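Local coordinates for protein tyrosyl-tRNA synthetase (PDB 2CYC) that attaches tyrosine to its cognate tRNA in two steps, probably activating the amino acid with ATP to Tyr-AMP before transfer to the acceptor end, at residues I183-M188 / V221-L226. Numbering follows the deposited sequence.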
loop_
_atom_site.group_PDB
_atom_site.type_symbol
_atom_site.label_atom_id
_atom_site.label_comp_id
_atom_site.label_asym_id
_atom_site.label_seq_id
_atom_site.Cartn_x
_atom_site.Cartn_y
_atom_site.Cartn_z
ATOM N N ILE A 183 7.948 -0.535 22.956
ATOM C CA ILE A 183 9.349 -0.962 22.934
ATOM C C ILE A 183 9.535 -1.701 21.604
ATOM O O ILE A 183 9.315 -2.916 21.518
ATOM C CB ILE A 183 9.694 -1.932 24.109
ATOM C CG1 ILE A 183 9.433 -1.253 25.461
ATOM C CG2 ILE A 183 11.160 -2.380 24.010
ATOM C CD1 ILE A 183 10.234 0.022 25.711
ATOM N N ALA A 184 9.921 -0.962 20.566
ATOM C CA ALA A 184 10.113 -1.546 19.234
ATOM C C ALA A 184 11.537 -2.077 19.143
ATOM O O ALA A 184 12.500 -1.310 19.052
ATOM C CB ALA A 184 9.850 -0.492 18.151
ATOM N N HIS A 185 11.649 -3.401 19.165
ATOM C CA HIS A 185 12.931 -4.096 19.155
ATOM C C HIS A 185 13.267 -4.752 17.807
ATOM O O HIS A 185 12.424 -5.404 17.181
ATOM C CB HIS A 185 12.907 -5.137 20.287
ATOM C CG HIS A 185 14.077 -6.070 20.299
ATOM N ND1 HIS A 185 13.965 -7.392 20.675
ATOM C CD2 HIS A 185 15.372 -5.884 19.956
ATOM C CE1 HIS A 185 15.140 -7.983 20.556
ATOM N NE2 HIS A 185 16.012 -7.091 20.119
ATOM N N ALA A 186 14.508 -4.561 17.364
ATOM C CA ALA A 186 14.987 -5.132 16.109
ATOM C C ALA A 186 16.504 -5.063 16.041
ATOM O O ALA A 186 17.151 -4.477 16.911
ATOM C CB ALA A 186 14.399 -4.365 14.908
ATOM N N GLY A 187 17.058 -5.676 14.997
ATOM C CA GLY A 187 18.484 -5.602 14.770
ATOM C C GLY A 187 18.685 -4.231 14.131
ATOM O O GLY A 187 17.737 -3.662 13.577
ATOM N N MET A 188 19.904 -3.705 14.208
ATOM C CA MET A 188 20.258 -2.392 13.660
ATOM C C MET A 188 19.843 -2.097 12.220
ATOM O O MET A 188 19.611 -0.937 11.884
ATOM C CB MET A 188 21.772 -2.162 13.779
ATOM C CG MET A 188 22.225 -1.583 15.106
ATOM S SD MET A 188 21.624 0.095 15.385
ATOM C CE MET A 188 22.698 1.061 14.332
ATOM N N VAL A 221 14.742 -0.010 20.149
ATOM C CA VAL A 221 15.915 -0.636 20.763
ATOM C C VAL A 221 16.494 -1.588 19.728
ATOM O O VAL A 221 15.851 -2.567 19.327
ATOM C CB VAL A 221 15.547 -1.397 22.083
ATOM C CG1 VAL A 221 16.821 -1.921 22.771
ATOM C CG2 VAL A 221 14.817 -0.441 23.039
ATOM N N HIS A 222 17.718 -1.290 19.300
ATOM C CA HIS A 222 18.385 -2.063 18.257
ATOM C C HIS A 222 19.567 -2.852 18.767
ATOM O O HIS A 222 20.423 -2.326 19.490
ATOM C CB HIS A 222 18.824 -1.109 17.140
ATOM C CG HIS A 222 17.704 -0.272 16.606
ATOM N ND1 HIS A 222 17.811 1.092 16.424
ATOM C CD2 HIS A 222 16.424 -0.594 16.297
ATOM C CE1 HIS A 222 16.642 1.574 16.035
ATOM N NE2 HIS A 222 15.784 0.571 15.951
ATOM N N HIS A 223 19.625 -4.126 18.400
ATOM C CA HIS A 223 20.735 -4.918 18.871
ATOM C C HIS A 223 21.771 -5.110 17.796
ATOM O O HIS A 223 21.481 -4.998 16.610
ATOM C CB HIS A 223 20.269 -6.270 19.429
ATOM C CG HIS A 223 19.558 -7.140 18.442
ATOM N ND1 HIS A 223 18.259 -7.565 18.633
ATOM C CD2 HIS A 223 19.993 -7.745 17.310
ATOM C CE1 HIS A 223 17.926 -8.399 17.663
ATOM N NE2 HIS A 223 18.959 -8.526 16.849
ATOM N N HIS A 224 22.985 -5.386 18.244
ATOM C CA HIS A 224 24.133 -5.596 17.376
ATOM C C HIS A 224 23.904 -6.743 16.386
ATOM O O HIS A 224 23.291 -7.763 16.724
ATOM C CB HIS A 224 25.355 -5.891 18.257
ATOM C CG HIS A 224 26.596 -6.231 17.494
ATOM N ND1 HIS A 224 27.362 -5.280 16.853
ATOM C CD2 HIS A 224 27.216 -7.417 17.287
ATOM C CE1 HIS A 224 28.404 -5.866 16.289
ATOM N NE2 HIS A 224 28.339 -7.162 16.539
ATOM N N LEU A 225 24.387 -6.566 15.160
ATOM C CA LEU A 225 24.263 -7.610 14.148
ATOM C C LEU A 225 25.546 -8.447 14.131
ATOM O O LEU A 225 26.610 -7.949 13.778
ATOM C CB LEU A 225 24.036 -6.986 12.770
ATOM C CG LEU A 225 22.817 -6.075 12.587
ATOM C CD1 LEU A 225 22.818 -5.526 11.156
ATOM C CD2 LEU A 225 21.531 -6.860 12.862
ATOM N N LEU A 226 25.462 -9.712 14.530
ATOM C CA LEU A 226 26.652 -10.559 14.514
ATOM C C LEU A 226 27.118 -10.777 13.070
ATOM O O LEU A 226 26.309 -10.995 12.168
ATOM C CB LEU A 226 26.365 -11.920 15.167
ATOM C CG LEU A 226 26.066 -11.970 16.671
ATOM C CD1 LEU A 226 25.763 -13.416 17.066
ATOM C CD2 LEU A 226 27.258 -11.446 17.464
#
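H185 and H223 join imidazoles rim to rim on one face of two neighbouring parallel strands: H185 NE2 lies 2.7 Å from H223 ND1, a noticeably bent hydrogen bond (145° at the hydrogen) in which either nitrogen may be the donor. The planes stand 67° apart and neither ring lies over the face of the other. With CG of H223 set between its backbone N and carbonyl carbon (chi1 61°), the ring folds back over G187, whose CA makes a CH-pi contact 3.8 Å from the ring centroid. L225 CD2 packs 3.8 Å from G187 CA. Backbone bonds alternate between the strands: V221 N to A184 O, A186 N to V221 O at 3.1 Å, and H223 N to A186 O. M188 N adds a last one to H223 O just beyond the strand end. H222 lies on the opposite face with A186; M188, bent at chi2 and chi3, brings SD to 3.5 Å from H222 CB, oblique to that ring, while E17 and H194 take the two ring nitrogens of H222. H36 holds H185 ND1, so H185 is gripped at both nitrogens, and helix 48-63 packs on the H185-H223 face through M53, K57 and F61. A leucine in place of H223 would probably leave H185 NE2 without its partner and remove the flat ring face over G187 CA. The strands belong to the parallel nucleotide-binding core of class I synthetases, with A186 near Q190 of the tyrosine site. The hydrogen-bonded chain H36-H185-H223, with H185 and H223 buried, probably couples their protonation and disfavours charging all three rings together.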